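CurF (Lyngbya majuscula, PDB 5DP2) probably forms the cyclopropane ring of curacin A by NADPH-dependent reduction of a carrier-protein-bound substrate, being an enoyl reductase-type cyclopropanase. Local coordinates at residues A[29-34]-A[38-43]; A[125-128]-A[132-135]; A[81-86]-A[334-339]; A[283-286]-A[290-293]. All blocks are in the same frame, centred on the assembly; numbering follows the deposited sequence. Where two conformers were deposited one is given.

Interaction 1. Residues A[29-34]-A[38-43]; sequences QERRKP and EVEVQI
Arg31 reaches back to Glu40 with a side-on, two-nitrogen grip: NE donates to OE1 of Glu40 at 2.8 Å, nearly straight at 168°, while NH2 of Arg31 donates to OE2 of the same carboxylate at 2.9 Å. Both oxygens lie close to the guanidinium plane, but that plane and the carboxylate are turned 41° against each other, so NH2 meets OE2 from above the carboxylate plane. The bend of the arginine chain at chi2 (73°) brings its end back toward the strand, although the side chain does not start out in that direction. Phe116 adds a cation-pi partner for the guanidinium.

Arg32 contributes its backbone, and through water. One water accepts from Arg32 N and donates to Glu40 OE1; a second donates both to Arg32 O and, at 2.7 Å, to Glu40 OE2. A glutamate suits this place because each carboxylate oxygen can take one arginine N-H and one water. The link joins the loop after strand 25-28 to the start of strand 39-48, in the sheet of the GroES-like part of this medium-chain reductase fold, where strands 83-91 and 116-119 flank it.

At Lys33 the carbonyl oxygen takes a bond from a third water, which also donates to Glu38 OE1 at 2.7 Å. Pro34 then lies against Glu38, their CB atoms 3.8 Å apart; the rigid ring supplies an apolar surface just before the chain turns. Glu38 OE1, 3.6 Å from Pro34 CA, also accepts from the backbone N of Lys35, inside the turn itself.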
loop_
_atom_site.group_PDB
_atom_site.type_symbol
_atom_site.label_atom_id
_atom_site.label_comp_id
_atom_site.label_asym_id
_atom_site.label_seq_id
_atom_site.Cartn_x
_atom_site.Cartn_y
_atom_site.Cartn_z
ATOM N N GLN A 29 12.810 -20.230 -12.805
ATOM C CA GLN A 29 11.596 -20.226 -13.599
ATOM C C GLN A 29 11.910 -20.429 -15.066
ATOM O O GLN A 29 12.952 -20.007 -15.532
ATOM C CB GLN A 29 10.893 -18.863 -13.449
ATOM C CG GLN A 29 10.428 -18.567 -12.037
ATOM C CD GLN A 29 9.157 -19.287 -11.719
ATOM O OE1 GLN A 29 8.081 -18.831 -12.074
ATOM N NE2 GLN A 29 9.253 -20.389 -11.010
ATOM N N GLU A 30 10.953 -20.988 -15.796
ATOM C CA GLU A 30 11.042 -20.977 -17.249
ATOM C C GLU A 30 10.617 -19.600 -17.798
ATOM O O GLU A 30 9.850 -18.836 -17.178
ATOM C CB GLU A 30 10.194 -22.099 -17.843
ATOM C CG GLU A 30 10.639 -23.471 -17.352
ATOM C CD GLU A 30 12.028 -23.879 -17.846
ATOM O OE1 GLU A 30 12.339 -23.658 -19.038
ATOM O OE2 GLU A 30 12.819 -24.429 -17.041
ATOM N N ARG A 31 11.197 -19.256 -18.932
ATOM C CA ARG A 31 10.795 -18.097 -19.686
ATOM C C ARG A 31 9.612 -18.578 -20.555
ATOM O O ARG A 31 9.714 -19.598 -21.217
ATOM C CB ARG A 31 11.967 -17.595 -20.553
ATOM C CG ARG A 31 11.736 -16.263 -21.269
ATOM C CD ARG A 31 11.761 -15.045 -20.337
ATOM N NE ARG A 31 11.354 -13.820 -21.025
ATOM C CZ ARG A 31 12.148 -13.021 -21.730
ATOM N NH1 ARG A 31 13.446 -13.257 -21.832
ATOM N NH2 ARG A 31 11.638 -11.950 -22.319
ATOM N N ARG A 32 8.507 -17.859 -20.533
ATOM C CA ARG A 32 7.340 -18.134 -21.350
ATOM C C ARG A 32 7.192 -17.027 -22.379
ATOM O O ARG A 32 7.768 -15.949 -22.229
ATOM C CB ARG A 32 6.074 -18.152 -20.480
ATOM C CG ARG A 32 6.002 -19.229 -19.413
ATOM C CD ARG A 32 4.677 -19.155 -18.662
ATOM N NE ARG A 32 4.585 -20.203 -17.651
ATOM C CZ ARG A 32 3.527 -20.415 -16.881
ATOM N NH1 ARG A 32 2.448 -19.640 -16.977
ATOM N NH2 ARG A 32 3.549 -21.393 -15.995
ATOM N N LYS A 33 6.426 -17.310 -23.419
ATOM C CA LYS A 33 6.033 -16.291 -24.389
ATOM C C LYS A 33 4.581 -15.900 -24.152
ATOM O O LYS A 33 3.755 -16.746 -23.801
ATOM C CB LYS A 33 6.197 -16.819 -25.803
ATOM C CG LYS A 33 7.639 -17.163 -26.123
ATOM C CD LYS A 33 7.826 -17.484 -27.598
ATOM C CE LYS A 33 9.257 -17.229 -28.055
ATOM N NZ LYS A 33 9.596 -15.774 -28.125
ATOM N N PRO A 34 4.228 -14.624 -24.379
ATOM C CA PRO A 34 2.840 -14.237 -24.166
ATOM C C PRO A 34 1.929 -14.848 -25.234
ATOM O O PRO A 34 2.266 -14.841 -26.425
ATOM C CB PRO A 34 2.893 -12.701 -24.270
ATOM C CG PRO A 34 4.118 -12.393 -25.069
ATOM C CD PRO A 34 5.091 -13.472 -24.694
ATOM N N GLU A 38 -1.899 -11.410 -24.160
ATOM C CA GLU A 38 -1.059 -11.173 -22.990
ATOM C C GLU A 38 0.074 -10.209 -23.300
ATOM O O GLU A 38 0.403 -9.973 -24.460
ATOM C CB GLU A 38 -0.482 -12.494 -22.493
ATOM C CG GLU A 38 -1.517 -13.483 -21.988
ATOM C CD GLU A 38 -0.932 -14.806 -21.538
ATOM O OE1 GLU A 38 0.103 -15.256 -22.057
ATOM O OE2 GLU A 38 -1.576 -15.428 -20.686
ATOM N N VAL A 39 0.688 -9.685 -22.226
ATOM C CA VAL A 39 1.847 -8.808 -22.292
ATOM C C VAL A 39 2.898 -9.326 -21.306
ATOM O O VAL A 39 2.548 -9.690 -20.182
ATOM C CB VAL A 39 1.464 -7.353 -21.898
ATOM C CG1 VAL A 39 2.643 -6.411 -21.979
ATOM C CG2 VAL A 39 0.327 -6.822 -22.766
ATOM N N GLU A 40 4.168 -9.330 -21.721
ATOM C CA GLU A 40 5.276 -9.713 -20.827
ATOM C C GLU A 40 6.061 -8.457 -20.421
ATOM O O GLU A 40 6.540 -7.698 -21.286
ATOM C CB GLU A 40 6.228 -10.698 -21.490
ATOM C CG GLU A 40 7.264 -11.255 -20.519
ATOM C CD GLU A 40 8.289 -12.148 -21.141
ATOM O OE1 GLU A 40 8.704 -13.119 -20.456
ATOM O OE2 GLU A 40 8.690 -11.864 -22.290
ATOM N N VAL A 41 6.194 -8.273 -19.104
ATOM C CA VAL A 41 6.897 -7.138 -18.519
ATOM C C VAL A 41 8.155 -7.649 -17.788
ATOM O O VAL A 41 8.073 -8.589 -16.980
ATOM C CB VAL A 41 6.001 -6.393 -17.512
ATOM C CG1 VAL A 41 6.732 -5.194 -16.931
ATOM C CG2 VAL A 41 4.699 -5.966 -18.182
ATOM N N GLN A 42 9.305 -7.047 -18.091
ATOM C CA GLN A 42 10.527 -7.289 -17.311
ATOM C C GLN A 42 10.520 -6.337 -16.113
ATOM O O GLN A 42 10.507 -5.098 -16.280
ATOM C CB GLN A 42 11.766 -7.062 -18.171
ATOM C CG GLN A 42 13.024 -7.438 -17.393
ATOM C CD GLN A 42 14.267 -7.437 -18.206
ATOM O OE1 GLN A 42 14.238 -7.246 -19.401
ATOM N NE2 GLN A 42 15.377 -7.681 -17.567
ATOM N N ILE A 43 10.457 -6.890 -14.910
ATOM C CA ILE A 43 10.362 -6.086 -13.709
ATOM C C ILE A 43 11.667 -5.353 -13.461
ATOM O O ILE A 43 12.742 -5.932 -13.568
ATOM C CB ILE A 43 9.971 -6.976 -12.490
ATOM C CG1 ILE A 43 8.661 -7.694 -12.759
ATOM C CG2 ILE A 43 9.934 -6.162 -11.224
ATOM C CD1 ILE A 43 7.459 -6.807 -13.016
HETATM O O HOH W 1 8.294 -15.399 -18.895
HETATM O O HOH W 2 8.916 -14.013 -23.857
HETATM O O HOH W 3 1.908 -17.213 -21.517
#

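Interaction 2. Residues A[125-128]-A[132-135]; sequences LAKP and SMVE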
loop_
_atom_site.group_PDB
_atom_site.type_symbol
_atom_site.label_atom_id
_atom_site.label_comp_id
_atom_site.label_asym_id
_atom_site.label_seq_id
_atom_site.Cartn_x
_atom_site.Cartn_y
_atom_site.Cartn_z
ATOM N N LEU A 125 -0.599 0.146 -16.206
ATOM C CA LEU A 125 -0.816 1.595 -16.232
ATOM C C LEU A 125 0.461 2.252 -16.739
ATOM O O LEU A 125 1.557 1.792 -16.459
ATOM C CB LEU A 125 -1.138 2.107 -14.822
ATOM C CG LEU A 125 -2.417 1.522 -14.183
ATOM C CD1 LEU A 125 -2.465 1.910 -12.708
ATOM C CD2 LEU A 125 -3.673 1.969 -14.922
ATOM N N ALA A 126 0.330 3.337 -17.487
ATOM C CA ALA A 126 1.504 4.040 -17.986
ATOM C C ALA A 126 2.277 4.702 -16.842
ATOM O O ALA A 126 1.719 5.453 -16.032
ATOM C CB ALA A 126 1.088 5.089 -19.012
ATOM N N LYS A 127 3.573 4.419 -16.785
ATOM C CA LYS A 127 4.437 5.022 -15.764
ATOM C C LYS A 127 4.590 6.532 -16.039
ATOM O O LYS A 127 4.826 6.903 -17.178
ATOM C CB LYS A 127 5.824 4.394 -15.812
ATOM C CG LYS A 127 6.790 4.985 -14.796
ATOM C CD LYS A 127 8.140 4.338 -14.961
ATOM C CE LYS A 127 9.253 5.244 -14.578
ATOM N NZ LYS A 127 9.419 6.349 -15.594
ATOM N N PRO A 128 4.532 7.390 -15.003
ATOM C CA PRO A 128 4.863 8.808 -15.218
ATOM C C PRO A 128 6.298 8.934 -15.777
ATOM O O PRO A 128 7.246 8.414 -15.204
ATOM C CB PRO A 128 4.750 9.403 -13.798
ATOM C CG PRO A 128 3.776 8.501 -13.089
ATOM C CD PRO A 128 4.117 7.142 -13.605
ATOM N N SER A 132 11.891 8.167 -11.973
ATOM C CA SER A 132 12.684 6.947 -12.119
ATOM C C SER A 132 11.829 5.705 -11.835
ATOM O O SER A 132 10.739 5.815 -11.250
ATOM C CB SER A 132 13.884 7.004 -11.192
ATOM O OG SER A 132 13.444 6.860 -9.854
ATOM N N MET A 133 12.332 4.531 -12.233
ATOM C CA MET A 133 11.656 3.296 -11.859
ATOM C C MET A 133 11.467 3.161 -10.352
ATOM O O MET A 133 10.381 2.828 -9.889
ATOM C CB MET A 133 12.381 2.068 -12.426
ATOM C CG MET A 133 12.269 1.913 -13.934
ATOM S SD MET A 133 10.640 1.344 -14.406
ATOM C CE MET A 133 10.771 1.364 -16.171
ATOM N N VAL A 134 12.524 3.431 -9.581
ATOM C CA VAL A 134 12.427 3.304 -8.127
ATOM C C VAL A 134 11.407 4.284 -7.549
ATOM O O VAL A 134 10.627 3.937 -6.678
ATOM C CB VAL A 134 13.818 3.469 -7.499
ATOM C CG1 VAL A 134 13.709 3.726 -6.009
ATOM C CG2 VAL A 134 14.651 2.213 -7.757
ATOM N N GLU A 135 11.419 5.533 -8.034
ATOM C CA GLU A 135 10.421 6.505 -7.580
ATOM C C GLU A 135 9.005 6.053 -7.889
ATOM O O GLU A 135 8.104 6.118 -7.057
ATOM C CB GLU A 135 10.668 7.864 -8.239
ATOM C CG GLU A 135 11.809 8.646 -7.622
ATOM C CD GLU A 135 12.108 9.947 -8.341
ATOM O OE1 GLU A 135 12.070 9.983 -9.598
ATOM O OE2 GLU A 135 12.434 10.923 -7.628
#
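Lys127 meets residues 132-135 with its carbon chain, while its ammonium group turns back to the connecting loop. CE of Lys127 rests 3.7 Å from Ser132 O, and CD lies 3.9 Å from SD of Met133. The two side chains cross at about a right angle, methionine sulfur against lysine methylenes. Although Met133 leaves its backbone pointing away from Lys127, a turn at chi2 (-74°) swings its sulfur back over the lysine. A long, flexible thioether suits this place, since it can follow the methylene chain and also touch Val85 and Thr87 of strand 83-91.

The loop leads from strand 124-126 into the short helix 133-136, which starts with a capping box. Ser132 is the N-cap residue: its OG accepts from Glu135 N at 3.0 Å, and in return Ser132 N donates to Glu135 OE1 at 3.0 Å, using the carboxylate's anti lone pair in a nearly straight bond of 170°. Serine is short enough to reach the helix N-H, and glutamate long enough to reach back to the serine N.

The charged end of Lys127 is held by main-chain oxygens. The lysine chain bends at its last torsion, chi4 -71°, and NZ donates to Pro128 O at 3.0 Å as well as to Leu131 O. Lysine thus brings both apolar length and a donor for the carbonyls of a tight loop. Cut back to an alanine here, the side chain would probably leave the carbonyls of Pro128 and Leu131 without this donor and open a gap beside the Met133 sulfur. Glu103 adds a weak, long ion pair to NZ.

Interaction 3. Residues A[81-86]-A[334-339]; sequences GVEGVG and IGKIVV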
loop_
_atom_site.group_PDB
_atom_site.type_symbol
_atom_site.label_atom_id
_atom_site.label_comp_id
_atom_site.label_asym_id
_atom_site.label_seq_id
_atom_site.Cartn_x
_atom_site.Cartn_y
_atom_site.Cartn_z
ATOM N N GLY A 81 4.590 -9.599 -4.453
ATOM C CA GLY A 81 4.708 -8.428 -5.313
ATOM C C GLY A 81 3.326 -7.985 -5.754
ATOM O O GLY A 81 2.839 -8.391 -6.833
ATOM N N VAL A 82 2.686 -7.164 -4.931
ATOM C CA VAL A 82 1.334 -6.718 -5.154
ATOM C C VAL A 82 1.280 -5.420 -5.978
ATOM O O VAL A 82 0.206 -4.868 -6.222
ATOM C CB VAL A 82 0.542 -6.629 -3.827
ATOM C CG1 VAL A 82 0.395 -8.004 -3.187
ATOM C CG2 VAL A 82 1.176 -5.636 -2.852
ATOM N N GLU A 83 2.448 -4.974 -6.433
ATOM C CA GLU A 83 2.620 -3.783 -7.238
ATOM C C GLU A 83 4.061 -3.823 -7.742
ATOM O O GLU A 83 4.916 -4.504 -7.164
ATOM C CB GLU A 83 2.401 -2.507 -6.392
ATOM C CG GLU A 83 3.324 -2.439 -5.170
ATOM C CD GLU A 83 3.189 -1.180 -4.320
ATOM O OE1 GLU A 83 2.969 -0.092 -4.926
ATOM O OE2 GLU A 83 3.320 -1.295 -3.079
ATOM N N GLY A 84 4.346 -3.081 -8.797
ATOM C CA GLY A 84 5.709 -2.875 -9.222
ATOM C C GLY A 84 5.778 -2.112 -10.513
ATOM O O GLY A 84 4.742 -1.609 -10.995
ATOM N N VAL A 85 6.989 -1.999 -11.060
ATOM C CA VAL A 85 7.200 -1.236 -12.292
ATOM C C VAL A 85 8.194 -1.957 -13.169
ATOM O O VAL A 85 9.079 -2.674 -12.678
ATOM C CB VAL A 85 7.713 0.209 -12.021
ATOM C CG1 VAL A 85 6.710 1.019 -11.220
ATOM C CG2 VAL A 85 9.061 0.191 -11.333
ATOM N N GLY A 86 8.047 -1.790 -14.481
ATOM C CA GLY A 86 9.018 -2.374 -15.386
ATOM C C GLY A 86 8.774 -1.965 -16.813
ATOM O O GLY A 86 8.108 -0.955 -17.098
ATOM N N ILE A 334 11.160 5.063 6.715
ATOM C CA ILE A 334 10.171 6.096 6.426
ATOM C C ILE A 334 9.769 5.888 4.961
ATOM O O ILE A 334 10.648 5.898 4.081
ATOM C CB ILE A 334 10.735 7.522 6.579
ATOM C CG1 ILE A 334 11.345 7.748 7.962
ATOM C CG2 ILE A 334 9.677 8.556 6.200
ATOM C CD1 ILE A 334 10.322 7.870 9.045
ATOM N N GLY A 335 8.485 5.704 4.685
ATOM C CA GLY A 335 8.052 5.557 3.285
ATOM C C GLY A 335 8.079 4.115 2.818
ATOM O O GLY A 335 7.423 3.246 3.429
ATOM N N LYS A 336 8.806 3.862 1.731
ATOM C CA LYS A 336 8.749 2.601 1.011
ATOM C C LYS A 336 10.126 1.895 0.995
ATOM O O LYS A 336 11.165 2.554 0.885
ATOM C CB LYS A 336 8.255 2.835 -0.440
ATOM C CG LYS A 336 7.492 1.657 -1.081
ATOM C CD LYS A 336 6.051 1.564 -0.596
ATOM C CE LYS A 336 5.312 0.348 -1.180
ATOM N NZ LYS A 336 3.873 0.292 -0.771
ATOM N N ILE A 337 10.089 0.559 1.005
ATOM C CA ILE A 337 11.281 -0.235 0.770
ATOM C C ILE A 337 11.146 -0.838 -0.619
ATOM O O ILE A 337 10.159 -1.520 -0.912
ATOM C CB ILE A 337 11.417 -1.265 1.877
ATOM C CG1 ILE A 337 11.529 -0.536 3.229
ATOM C CG2 ILE A 337 12.618 -2.162 1.600
ATOM C CD1 ILE A 337 11.096 -1.396 4.383
ATOM N N VAL A 338 12.109 -0.492 -1.479
ATOM C CA VAL A 338 12.042 -0.855 -2.906
ATOM C C VAL A 338 13.186 -1.787 -3.248
ATOM O O VAL A 338 14.333 -1.499 -2.959
ATOM C CB VAL A 338 12.093 0.411 -3.800
ATOM C CG1 VAL A 338 12.069 0.045 -5.273
ATOM C CG2 VAL A 338 10.938 1.364 -3.471
ATOM N N VAL A 339 12.849 -2.910 -3.918
ATOM C CA VAL A 339 13.849 -3.885 -4.349
ATOM C C VAL A 339 14.062 -3.725 -5.862
ATOM O O VAL A 339 13.106 -3.702 -6.644
ATOM C CB VAL A 339 13.388 -5.315 -3.992
ATOM C CG1 VAL A 339 14.359 -6.364 -4.519
ATOM C CG2 VAL A 339 13.225 -5.429 -2.478
HETATM O O HOH W 4 2.950 1.969 -2.968
#
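Lys336 and Glu83 form a buried salt bridge, with NZ of the lysine donating to OE2 of the glutamate at 2.9 Å on its syn lone pair. A water closes a ring beside it, donating to Glu83 OE1 at 2.8 Å and accepting from Lys336 NZ at 2.9 Å. Asn49 joins both partners, giving its ND2 to Glu83 OE2 and receiving NZ at OD1, while Met141 N donates to Glu83 OE1 and Ser142 OG accepts from the lysine. Several bonds thus grip both charged groups in this buried place.

The side chains approach from opposite directions. With chi1 at 57°, CG of Glu83 sits between its backbone N and carbonyl carbon, and the chain then runs out extended toward the lysine. Lys336 instead bends at chi2 (78°) before extending to NZ. Both are long residues, fit to span the gap between strands 83-91 and 336-340, which flank strand 39-48 without pairing with each other; Pro47 of that strand touches both side chains.

The lysine side chain comes within about 5 Å of the bound NADP. The arrangement is a polar network beside the cofactor cleft of a medium-chain dehydrogenase/reductase fold, where the returning C-terminal strand joins the sheet of the GroES-like part.

Interaction 4. Residues A[283-286]-A[290-293]; sequences DEFV and QFHA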
loop_
_atom_site.group_PDB
_atom_site.type_symbol
_atom_site.label_atom_id
_atom_site.label_comp_id
_atom_site.label_asym_id
_atom_site.label_seq_id
_atom_site.Cartn_x
_atom_site.Cartn_y
_atom_site.Cartn_z
ATOM N N ASP A 283 -9.174 -7.102 -2.410
ATOM C CA ASP A 283 -10.503 -7.522 -2.760
ATOM C C ASP A 283 -11.117 -6.629 -3.850
ATOM O O ASP A 283 -11.790 -7.084 -4.771
ATOM C CB ASP A 283 -11.467 -7.472 -1.558
ATOM C CG ASP A 283 -11.222 -8.513 -0.481
ATOM O OD1 ASP A 283 -10.627 -9.560 -0.784
ATOM O OD2 ASP A 283 -11.655 -8.254 0.671
ATOM N N GLU A 284 -10.893 -5.309 -3.711
ATOM C CA GLU A 284 -11.445 -4.353 -4.695
ATOM C C GLU A 284 -10.847 -4.570 -6.078
ATOM O O GLU A 284 -11.571 -4.442 -7.095
ATOM C CB GLU A 284 -11.208 -2.920 -4.224
ATOM C CG GLU A 284 -11.897 -2.569 -2.915
ATOM C CD GLU A 284 -13.397 -2.577 -2.994
ATOM O OE1 GLU A 284 -13.962 -2.301 -4.092
ATOM O OE2 GLU A 284 -14.043 -2.865 -1.966
ATOM N N PHE A 285 -9.538 -4.833 -6.150
ATOM C CA PHE A 285 -8.873 -5.031 -7.435
ATOM C C PHE A 285 -9.397 -6.291 -8.150
ATOM O O PHE A 285 -9.624 -6.261 -9.360
ATOM C CB PHE A 285 -7.354 -5.090 -7.263
ATOM C CG PHE A 285 -6.719 -3.796 -6.783
ATOM C CD1 PHE A 285 -7.081 -2.576 -7.316
ATOM C CD2 PHE A 285 -5.723 -3.814 -5.825
ATOM C CE1 PHE A 285 -6.483 -1.397 -6.890
ATOM C CE2 PHE A 285 -5.120 -2.640 -5.415
ATOM C CZ PHE A 285 -5.492 -1.439 -5.941
ATOM N N VAL A 286 -9.594 -7.369 -7.405
ATOM C CA VAL A 286 -10.109 -8.626 -7.973
ATOM C C VAL A 286 -11.565 -8.482 -8.383
ATOM O O VAL A 286 -12.025 -9.060 -9.384
ATOM C CB VAL A 286 -9.960 -9.777 -6.956
ATOM C CG1 VAL A 286 -10.691 -11.033 -7.424
ATOM C CG2 VAL A 286 -8.491 -10.061 -6.738
ATOM N N GLN A 290 -11.708 -2.376 -13.641
ATOM C CA GLN A 290 -11.825 -0.941 -13.912
ATOM C C GLN A 290 -11.574 -0.106 -12.675
ATOM O O GLN A 290 -11.388 1.103 -12.790
ATOM C CB GLN A 290 -13.173 -0.600 -14.537
ATOM C CG GLN A 290 -13.357 -1.132 -15.954
ATOM C CD GLN A 290 -12.243 -0.683 -16.897
ATOM O OE1 GLN A 290 -11.923 0.507 -16.979
ATOM N NE2 GLN A 290 -11.632 -1.642 -17.600
ATOM N N PHE A 291 -11.569 -0.698 -11.491
ATOM C CA PHE A 291 -11.355 0.064 -10.267
ATOM C C PHE A 291 -9.998 0.774 -10.291
ATOM O O PHE A 291 -9.915 1.999 -10.065
ATOM C CB PHE A 291 -11.524 -0.883 -9.083
ATOM C CG PHE A 291 -11.300 -0.273 -7.722
ATOM C CD1 PHE A 291 -12.253 0.524 -7.163
ATOM C CD2 PHE A 291 -10.196 -0.561 -6.961
ATOM C CE1 PHE A 291 -12.103 1.059 -5.924
ATOM C CE2 PHE A 291 -10.048 -0.027 -5.683
ATOM C CZ PHE A 291 -11.009 0.785 -5.177
ATOM N N HIS A 292 -8.921 0.035 -10.594
ATOM C CA HIS A 292 -7.621 0.676 -10.601
ATOM C C HIS A 292 -7.495 1.692 -11.731
ATOM O O HIS A 292 -6.804 2.705 -11.581
ATOM C CB HIS A 292 -6.458 -0.321 -10.604
ATOM C CG HIS A 292 -6.303 -1.131 -11.852
ATOM N ND1 HIS A 292 -6.643 -2.468 -11.912
ATOM C CD2 HIS A 292 -5.775 -0.816 -13.056
ATOM C CE1 HIS A 292 -6.362 -2.926 -13.122
ATOM N NE2 HIS A 292 -5.851 -1.941 -13.836
ATOM N N ALA A 293 -8.125 1.424 -12.873
ATOM C CA ALA A 293 -8.073 2.339 -14.002
ATOM C C ALA A 293 -8.717 3.678 -13.651
ATOM O O ALA A 293 -8.182 4.739 -13.977
ATOM C CB ALA A 293 -8.789 1.720 -15.205
#
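Phe291 lies between Glu284 on one ring face and Phe285 at its edge. With CG anti to the backbone N (chi1 178°), its ring is carried out from helix 290-305 to the neighbouring helix 281-287. CB of Glu284 sits over the face as a CH-pi contact, 3.9 Å from the ring centroid, and comes within 3.4 Å of Phe291 CE2. CG of Glu284 passes beyond the rim, 4.1 Å from Phe291 CZ, and the bend at chi2 brings OE1 above the same face, offset toward the rim. Glutamate fits here through its CB, which covers an aromatic face.

CD1 of Phe285 meets the edge of the Phe291 ring, near its plane, 3.7 Å from CD2. The two rings are inclined at 59°, an oblique pair with centroids 5.8 Å apart. Phe285 CE1 also touches CB of His292, at 3.9 Å. A chi1 of 68° places CG of His292 between the backbone N and the carbonyl carbon, so that CB faces Phe285 while the imidazole turns to Asp122, where its NE2 donates to the backbone O.

Without this ring, as with a serine here in place of Phe291, Phe285 would probably lose its neighbour and Glu284 CB the face it covers. Phe291 also meets Tyr148 edge-to-face, and Phe285 meets the ring of Phe140, so both aromatics reach helix 140-153. This is the apolar packing of two consecutive helices joined by a very short link, which follow the edge strand 275-278 of the Rossmann-type parallel sheet and settle against helix 140-153.

How the interactions relate
From the N terminus, interaction 1 closes first, a short loop leading into strand 39-48. Next along the chain, 81-86 opens interaction 3, whose partner 334-339 lies near the C terminus; the long loop so formed encloses interactions 2 and 4, which follow each other in series. Interactions 1, 2 and 3 reach the same mixed sheet: Val41 packs on Gly86, and Met133 and Val134 touch Val85 and Val338. Interaction 4 lies on the helices after the parallel sheet, yet His292 touches Leu125 of interaction 2. Together they tie the mixed sheet of the GroES-like part, its connecting loops and the helices near the cofactor.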